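Local coordinates for tyrosine phosphatase (Orf virus, PDB 5NCR), which removes phosphate from tyrosine in proteins and probably from serine as well, working as a homodimer of the dual-specificity phosphatase family, at residues 136-140 with 141-145; 164-167 with 168-172; 30-33 with 34-37. The protein carries 2 engineered substitutions. One frame throughout, in Å; residues are numbered along the deposited sequence.

Contact 1 (136-140 with 141-145); sequences PTMTQ and PARFV
Thr139 is the N-cap of helix 140-158, and its hydroxyl receives the amide hydrogen of Ala142 (Ala142 N to Thr139 OG1 3.3 Å). With chi1 at 68°, OG1 sits between the backbone N and the carbonyl carbon of its own residue, turned in over the first turn of the helix, where it also touches the methyl of Ala142. The ring of Pro141 sits beside the cap, its CD 3.5 Å from Thr139 OG1. The regular helical ladder begins at once: Arg143 N bonds to Thr139 O over 2.8 Å and Phe144 N to Gln140 O over 2.9 Å.

Arg143 folds back over the residues leading into the helix. Its chain bends at chi3 (-53°), which brings NH1 to Met138 O at 2.7 Å; the acceptor lies near the guanidinium plane, but the bond is bent, with an N-H...O angle of 133°. One face of the guanidinium lies over the backbone of Gln140, whose CA is 3.5 Å above the centre of the group. NH2 continues to Val176 O and Gln140 NE2 to Cys177 O, so both side chains hold the end of helix 165-177.

Met138 runs extended in the opposite direction to Arg143, its CG 3.7 Å from Ala142 CB and its CE beside Ala142 O, and also touches Arg131 and Leu132 of helix 118-134. Pro141 packs against Pro141 of the second subunit, placing this helix start at the dimer interface. A threonine N-cap is joined by a contact between the residue before the cap and the fourth residue of the helix (Met138 CG to Arg143 CG 3.9 Å), the positions that a hydrophobic staple would link, with the arginine's aliphatic CG replacing a true apolar side chain.

Contact 2 (164-167 with 168-172); sequences NANF and RYQLI
Asn164 O accepts the amide of Arg168 at 3.0 Å, while the Asn164 side chain takes a second amide of the same turn: Phe167 N donates to OD1 over 3.1 Å, reaching it from above the carboxamide plane (46° out of it). Asn164 ND2 lies 3.6 Å above the plane of the Phe167 ring, over its centre, and is itself spent on Asp81 OD1 and Asp82 O. This is an asparagine N-cap, opening helix 165-177, and the ladder continues with Tyr169 N to Ala165 O and Leu171 N to Phe167 O.

The backbone oxygen of Asn166 has two donors on Gln170: the main-chain N at 3.1 Å and, weakly, side-chain NE2 at 3.5 Å. Chi1 of -71° places Gln170 CG beside its own backbone N, and the extended chain carries the amide back along the helix toward Asn166. There NE2 also meets the edge of the Phe167 ring, near its plane, and gives a hydrogen bond to Thr85 O; OE1 accepts from Ile87 N. The Phe167 side chain lies about 6 Å from a bound phosphate ion, probably from the crystallisation liquor, though such ions often mark a pocket.

Arg168 bends at chi3, and NH1 passes 3.7 Å from Ala165 CA on its way to Leu162 O. NE binds Thr16 OG1 and NH2 binds Leu13 O, tying the guanidinium to the end of helix 7-15 and its continuation.

Contact 3 (30-33 with 34-37); sequences RLTD and HVYL
Two successive amides, those of Leu31 and Thr32, point at one oxygen, Val35 O: Leu31 N reaches it at 2.8 Å and Thr32 N, weakly, at 3.3 Å. This is a classic beta bulge in the hairpin that joins strand 29-30 to strand 35-38 at the edge of the sheet. The chain reverses through Asp33 and His34, whose backbone angles fit a type I turn, closed by a weak bond from Val35 N to Thr32 O (3.3 Å). Thr32 OG1 lies alongside Val35, close to its CB, and is bound to Glu102 OE1; the same carboxylate oxygen takes His34 N, so helix 90-103 grips the turn from its flank.

Beyond the bulge, Arg30 and Tyr36 form an antiparallel non-hydrogen-bonded pair, with both side chains on the same face of the sheet and running side by side. Set opposite its own backbone N by a chi1 of -168°, Arg30 CG stands 3.9 Å from the centroid of the Tyr36 ring in a CH-pi contact over the face, displaced toward the rim. The methylenes do the touching: CD follows along the ring to lie near OH, and the guanidinium plane is turned 64° from the ring. Phe55 meets the same tyrosine in an edge-to-face contact.

Leu31 extends its CD1 between two residues of the second strand, 3.9 Å from Leu37 CB and 4.1 Å from Val35 CG1, and also packs on Ala123 and Ile154 of helices 118-134 and 140-158. Within the turn itself, Asp33 CB sits over the face of the His34 ring, 4.1 Å from its centroid and 12° off the normal.

From the N terminus, contact 3 comes first: its hairpin joins edge strand 29-30 to strand 35-38, which runs parallel to strand 108-111. Contact 1 takes in the end of the loop after helix 118-134 and the start of helix 140-158; contact 2 starts the next helix, 165-177. The three are in series, with none nested or crossed. The centres of contacts 1 and 2 are about 18 Å apart, and their nearest atoms come within about 6 Å without touching. Contacts 2 and 3 lie on opposite sides of the chain's centre, and both rest on helices 118-134 and 140-158. Contact 1 alone reaches the second subunit.

Contact 1 (136-140 with 141-145)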
loop_
_atom_site.group_PDB
_atom_site.type_symbol
_atom_site.label_atom_id
_atom_site.label_comp_id
_atom_site.label_asym_id
_atom_site.label_seq_id
_atom_site.Cartn_x
_atom_site.Cartn_y
_atom_site.Cartn_z
ATOM N N PRO B 136 19.830 -8.771 -4.140
ATOM C CA PRO B 136 19.858 -9.178 -2.728
ATOM C C PRO B 136 19.990 -8.020 -1.726
ATOM O O PRO B 136 19.871 -8.251 -0.527
ATOM C CB PRO B 136 21.024 -10.163 -2.662
ATOM C CG PRO B 136 21.916 -9.765 -3.773
ATOM C CD PRO B 136 21.054 -9.191 -4.857
ATOM N N THR B 137 20.206 -6.781 -2.207
ATOM C CA THR B 137 20.335 -5.617 -1.324
ATOM C C THR B 137 18.990 -4.916 -1.085
ATOM O O THR B 137 18.932 -3.973 -0.287
ATOM C CB THR B 137 21.359 -4.611 -1.895
ATOM O OG1 THR B 137 20.739 -3.851 -2.945
ATOM C CG2 THR B 137 22.665 -5.270 -2.354
ATOM N N MET B 138 17.946 -5.320 -1.826
ATOM C CA MET B 138 16.604 -4.734 -1.800
ATOM C C MET B 138 16.162 -4.376 -0.379
ATOM O O MET B 138 16.146 -5.256 0.467
ATOM C CB MET B 138 15.621 -5.672 -2.488
ATOM C CG MET B 138 14.406 -4.982 -2.995
ATOM S SD MET B 138 13.507 -6.083 -4.087
ATOM C CE MET B 138 12.286 -5.017 -4.622
ATOM N N THR B 139 15.893 -3.084 -0.103
ATOM C CA THR B 139 15.530 -2.637 1.263
ATOM C C THR B 139 14.148 -3.125 1.662
ATOM O O THR B 139 13.408 -3.574 0.794
ATOM C CB THR B 139 15.615 -1.113 1.399
ATOM O OG1 THR B 139 14.589 -0.522 0.597
ATOM C CG2 THR B 139 16.985 -0.575 1.048
ATOM N N GLN B 140 13.810 -3.052 2.972
ATOM C CA GLN B 140 12.498 -3.475 3.469
ATOM C C GLN B 140 11.360 -2.653 2.803
ATOM O O GLN B 140 10.475 -3.299 2.258
ATOM C CB GLN B 140 12.442 -3.472 4.996
ATOM C CG GLN B 140 11.195 -4.118 5.580
ATOM C CD GLN B 140 11.231 -4.067 7.083
ATOM O OE1 GLN B 140 11.096 -2.994 7.684
ATOM N NE2 GLN B 140 11.453 -5.218 7.724
ATOM N N PRO B 141 11.408 -1.284 2.723
ATOM C CA PRO B 141 10.356 -0.558 1.962
ATOM C C PRO B 141 10.304 -0.988 0.483
ATOM O O PRO B 141 9.212 -1.061 -0.084
ATOM C CB PRO B 141 10.764 0.913 2.075
ATOM C CG PRO B 141 11.781 0.981 3.104
ATOM C CD PRO B 141 12.412 -0.335 3.277
ATOM N N ALA B 142 11.480 -1.229 -0.156
ATOM C CA ALA B 142 11.544 -1.676 -1.558
ATOM C C ALA B 142 10.863 -3.049 -1.719
ATOM O O ALA B 142 10.049 -3.206 -2.625
ATOM C CB ALA B 142 12.976 -1.711 -2.054
ATOM N N ARG B 143 11.113 -3.980 -0.776
ATOM C CA ARG B 143 10.509 -5.302 -0.723
ATOM C C ARG B 143 9.000 -5.156 -0.547
ATOM O O ARG B 143 8.258 -5.871 -1.206
ATOM C CB ARG B 143 11.118 -6.203 0.389
ATOM C CG ARG B 143 12.577 -6.557 0.123
ATOM C CD ARG B 143 13.169 -7.648 0.988
ATOM N NE ARG B 143 13.018 -7.426 2.427
ATOM C CZ ARG B 143 13.912 -6.827 3.208
ATOM N NH1 ARG B 143 15.006 -6.299 2.689
ATOM N NH2 ARG B 143 13.689 -6.705 4.510
ATOM N N PHE B 144 8.572 -4.212 0.328
ATOM C CA PHE B 144 7.171 -3.904 0.642
ATOM C C PHE B 144 6.411 -3.491 -0.610
ATOM O O PHE B 144 5.352 -4.035 -0.899
ATOM C CB PHE B 144 7.099 -2.811 1.759
ATOM C CG PHE B 144 5.709 -2.327 2.140
ATOM C CD1 PHE B 144 4.928 -1.610 1.236
ATOM C CD2 PHE B 144 5.195 -2.561 3.414
ATOM C CE1 PHE B 144 3.649 -1.161 1.588
ATOM C CE2 PHE B 144 3.926 -2.088 3.772
ATOM C CZ PHE B 144 3.163 -1.399 2.858
ATOM N N VAL B 145 6.957 -2.530 -1.344
ATOM C CA VAL B 145 6.370 -1.985 -2.567
ATOM C C VAL B 145 6.414 -3.042 -3.708
ATOM O O VAL B 145 5.470 -3.138 -4.485
ATOM C CB VAL B 145 7.064 -0.654 -2.960
ATOM C CG1 VAL B 145 6.641 -0.209 -4.359
ATOM C CG2 VAL B 145 6.761 0.444 -1.937
#

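Contact 2 (164-167 with 168-172)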
loop_
_atom_site.group_PDB
_atom_site.type_symbol
_atom_site.label_atom_id
_atom_site.label_comp_id
_atom_site.label_asym_id
_atom_site.label_seq_id
_atom_site.Cartn_x
_atom_site.Cartn_y
_atom_site.Cartn_z
ATOM N N ASN B 164 -6.343 -15.814 0.488
ATOM C CA ASN B 164 -6.090 -16.336 1.820
ATOM C C ASN B 164 -5.099 -15.382 2.533
ATOM O O ASN B 164 -3.912 -15.326 2.187
ATOM C CB ASN B 164 -5.523 -17.758 1.719
ATOM C CG ASN B 164 -5.346 -18.449 3.035
ATOM O OD1 ASN B 164 -4.856 -17.890 3.997
ATOM N ND2 ASN B 164 -5.741 -19.689 3.113
ATOM N N ALA B 165 -5.635 -14.595 3.487
ATOM C CA ALA B 165 -4.908 -13.606 4.285
ATOM C C ALA B 165 -3.834 -14.254 5.158
ATOM O O ALA B 165 -2.775 -13.679 5.308
ATOM C CB ALA B 165 -5.875 -12.819 5.142
ATOM N N ASN B 166 -4.076 -15.480 5.666
ATOM C CA ASN B 166 -3.132 -16.258 6.477
ATOM C C ASN B 166 -1.831 -16.522 5.702
ATOM O O ASN B 166 -0.737 -16.250 6.209
ATOM C CB ASN B 166 -3.789 -17.575 6.963
ATOM C CG ASN B 166 -2.855 -18.692 7.413
ATOM O OD1 ASN B 166 -2.972 -19.849 6.977
ATOM N ND2 ASN B 166 -1.938 -18.392 8.311
ATOM N N PHE B 167 -1.961 -16.993 4.463
ATOM C CA PHE B 167 -0.849 -17.303 3.573
ATOM C C PHE B 167 -0.160 -16.019 3.153
ATOM O O PHE B 167 1.067 -15.978 3.119
ATOM C CB PHE B 167 -1.355 -18.035 2.304
ATOM C CG PHE B 167 -1.881 -19.447 2.463
ATOM C CD1 PHE B 167 -1.854 -20.088 3.710
ATOM C CD2 PHE B 167 -2.383 -20.148 1.367
ATOM C CE1 PHE B 167 -2.353 -21.390 3.856
ATOM C CE2 PHE B 167 -2.882 -21.449 1.519
ATOM C CZ PHE B 167 -2.855 -22.063 2.758
ATOM N N ARG B 168 -0.949 -14.993 2.775
ATOM C CA ARG B 168 -0.410 -13.713 2.323
ATOM C C ARG B 168 0.394 -13.066 3.446
ATOM O O ARG B 168 1.460 -12.541 3.170
ATOM C CB ARG B 168 -1.524 -12.791 1.816
ATOM C CG ARG B 168 -1.070 -11.819 0.716
ATOM C CD ARG B 168 -2.242 -11.146 0.005
ATOM N NE ARG B 168 -3.033 -10.345 0.927
ATOM C CZ ARG B 168 -4.228 -10.677 1.390
ATOM N NH1 ARG B 168 -4.803 -11.809 1.009
ATOM N NH2 ARG B 168 -4.866 -9.872 2.228
ATOM N N TYR B 169 -0.078 -13.150 4.706
ATOM C CA TYR B 169 0.631 -12.584 5.845
ATOM C C TYR B 169 1.949 -13.346 6.049
ATOM O O TYR B 169 2.991 -12.715 6.217
ATOM C CB TYR B 169 -0.230 -12.638 7.129
ATOM C CG TYR B 169 0.482 -12.113 8.362
ATOM C CD1 TYR B 169 0.598 -10.745 8.596
ATOM C CD2 TYR B 169 1.026 -12.987 9.298
ATOM C CE1 TYR B 169 1.229 -10.256 9.742
ATOM C CE2 TYR B 169 1.663 -12.510 10.446
ATOM C CZ TYR B 169 1.769 -11.142 10.661
ATOM O OH TYR B 169 2.386 -10.664 11.795
ATOM N N GLN B 170 1.912 -14.701 5.998
ATOM C CA GLN B 170 3.120 -15.524 6.153
ATOM C C GLN B 170 4.176 -15.183 5.076
ATOM O O GLN B 170 5.362 -15.153 5.380
ATOM C CB GLN B 170 2.797 -17.013 6.115
ATOM C CG GLN B 170 2.059 -17.493 7.356
ATOM C CD GLN B 170 1.806 -18.979 7.253
ATOM O OE1 GLN B 170 2.693 -19.803 7.447
ATOM N NE2 GLN B 170 0.605 -19.361 6.951
ATOM N N LEU B 171 3.734 -14.903 3.850
ATOM C CA LEU B 171 4.604 -14.499 2.737
ATOM C C LEU B 171 5.176 -13.101 2.968
ATOM O O LEU B 171 6.359 -12.875 2.739
ATOM C CB LEU B 171 3.850 -14.570 1.401
ATOM C CG LEU B 171 3.494 -15.979 0.905
ATOM C CD1 LEU B 171 2.486 -15.915 -0.197
ATOM C CD2 LEU B 171 4.709 -16.713 0.395
ATOM N N ILE B 172 4.349 -12.174 3.462
ATOM C CA ILE B 172 4.805 -10.815 3.815
ATOM C C ILE B 172 5.901 -10.947 4.867
ATOM O O ILE B 172 6.960 -10.380 4.680
ATOM C CB ILE B 172 3.644 -9.883 4.235
ATOM C CG1 ILE B 172 2.723 -9.590 3.022
ATOM C CG2 ILE B 172 4.154 -8.560 4.891
ATOM C CD1 ILE B 172 1.316 -9.131 3.363
#

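Contact 3 (30-33 with 34-37)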
loop_
_atom_site.group_PDB
_atom_site.type_symbol
_atom_site.label_atom_id
_atom_site.label_comp_id
_atom_site.label_asym_id
_atom_site.label_seq_id
_atom_site.Cartn_x
_atom_site.Cartn_y
_atom_site.Cartn_z
ATOM N N ARG B 30 2.031 -18.148 -16.909
ATOM C CA ARG B 30 3.450 -18.364 -16.944
ATOM C C ARG B 30 4.058 -17.231 -16.100
ATOM O O ARG B 30 3.911 -16.062 -16.441
ATOM C CB ARG B 30 3.871 -18.296 -18.415
ATOM C CG ARG B 30 5.245 -18.768 -18.699
ATOM C CD ARG B 30 5.537 -18.585 -20.170
ATOM N NE ARG B 30 6.598 -17.602 -20.396
ATOM C CZ ARG B 30 6.904 -17.080 -21.579
ATOM N NH1 ARG B 30 6.236 -17.446 -22.668
ATOM N NH2 ARG B 30 7.866 -16.174 -21.680
ATOM N N LEU B 31 4.669 -17.572 -14.963
ATOM C CA LEU B 31 5.266 -16.596 -14.033
ATOM C C LEU B 31 6.690 -16.238 -14.434
ATOM O O LEU B 31 7.104 -15.076 -14.289
ATOM C CB LEU B 31 5.262 -17.114 -12.591
ATOM C CG LEU B 31 3.931 -17.553 -11.979
ATOM C CD1 LEU B 31 4.162 -18.633 -10.934
ATOM C CD2 LEU B 31 3.152 -16.373 -11.415
ATOM N N THR B 32 7.465 -17.256 -14.841
ATOM C CA THR B 32 8.820 -17.126 -15.380
ATOM C C THR B 32 8.867 -17.995 -16.629
ATOM O O THR B 32 7.939 -18.777 -16.839
ATOM C CB THR B 32 9.910 -17.556 -14.381
ATOM O OG1 THR B 32 9.688 -18.902 -14.023
ATOM C CG2 THR B 32 9.948 -16.697 -13.151
ATOM N N ASP B 33 9.969 -17.948 -17.396
ATOM C CA ASP B 33 10.113 -18.762 -18.598
ATOM C C ASP B 33 9.726 -20.244 -18.400
ATOM O O ASP B 33 9.119 -20.818 -19.300
ATOM C CB ASP B 33 11.525 -18.647 -19.174
ATOM C CG ASP B 33 11.765 -17.399 -20.001
ATOM O OD1 ASP B 33 11.875 -16.303 -19.407
ATOM O OD2 ASP B 33 11.829 -17.514 -21.244
ATOM N N HIS B 34 9.994 -20.841 -17.218
ATOM C CA HIS B 34 9.657 -22.253 -17.009
ATOM C C HIS B 34 8.669 -22.546 -15.869
ATOM O O HIS B 34 8.270 -23.693 -15.725
ATOM C CB HIS B 34 10.937 -23.091 -16.842
ATOM C CG HIS B 34 11.962 -22.802 -17.896
ATOM N ND1 HIS B 34 11.723 -23.155 -19.228
ATOM C CD2 HIS B 34 13.150 -22.166 -17.833
ATOM C CE1 HIS B 34 12.772 -22.745 -19.916
ATOM N NE2 HIS B 34 13.659 -22.143 -19.134
ATOM N N VAL B 35 8.267 -21.556 -15.065
ATOM C CA VAL B 35 7.317 -21.820 -13.971
ATOM C C VAL B 35 5.924 -21.272 -14.321
ATOM O O VAL B 35 5.785 -20.133 -14.728
ATOM C CB VAL B 35 7.814 -21.374 -12.572
ATOM C CG1 VAL B 35 6.806 -21.729 -11.468
ATOM C CG2 VAL B 35 9.177 -21.984 -12.279
ATOM N N TYR B 36 4.908 -22.127 -14.190
ATOM C CA TYR B 36 3.518 -21.830 -14.494
ATOM C C TYR B 36 2.669 -22.040 -13.258
ATOM O O TYR B 36 2.972 -22.895 -12.416
ATOM C CB TYR B 36 3.009 -22.736 -15.632
ATOM C CG TYR B 36 3.701 -22.571 -16.972
ATOM C CD1 TYR B 36 4.977 -23.084 -17.189
ATOM C CD2 TYR B 36 3.042 -21.997 -18.051
ATOM C CE1 TYR B 36 5.593 -22.988 -18.435
ATOM C CE2 TYR B 36 3.643 -21.907 -19.302
ATOM C CZ TYR B 36 4.925 -22.382 -19.484
ATOM O OH TYR B 36 5.522 -22.285 -20.720
ATOM N N LEU B 37 1.615 -21.229 -13.154
ATOM C CA LEU B 37 0.636 -21.243 -12.080
ATOM C C LEU B 37 -0.678 -21.674 -12.711
ATOM O O LEU B 37 -1.063 -21.123 -13.728
ATOM C CB LEU B 37 0.532 -19.830 -11.444
ATOM C CG LEU B 37 -0.588 -19.546 -10.444
ATOM C CD1 LEU B 37 -0.556 -20.528 -9.301
ATOM C CD2 LEU B 37 -0.448 -18.146 -9.861
#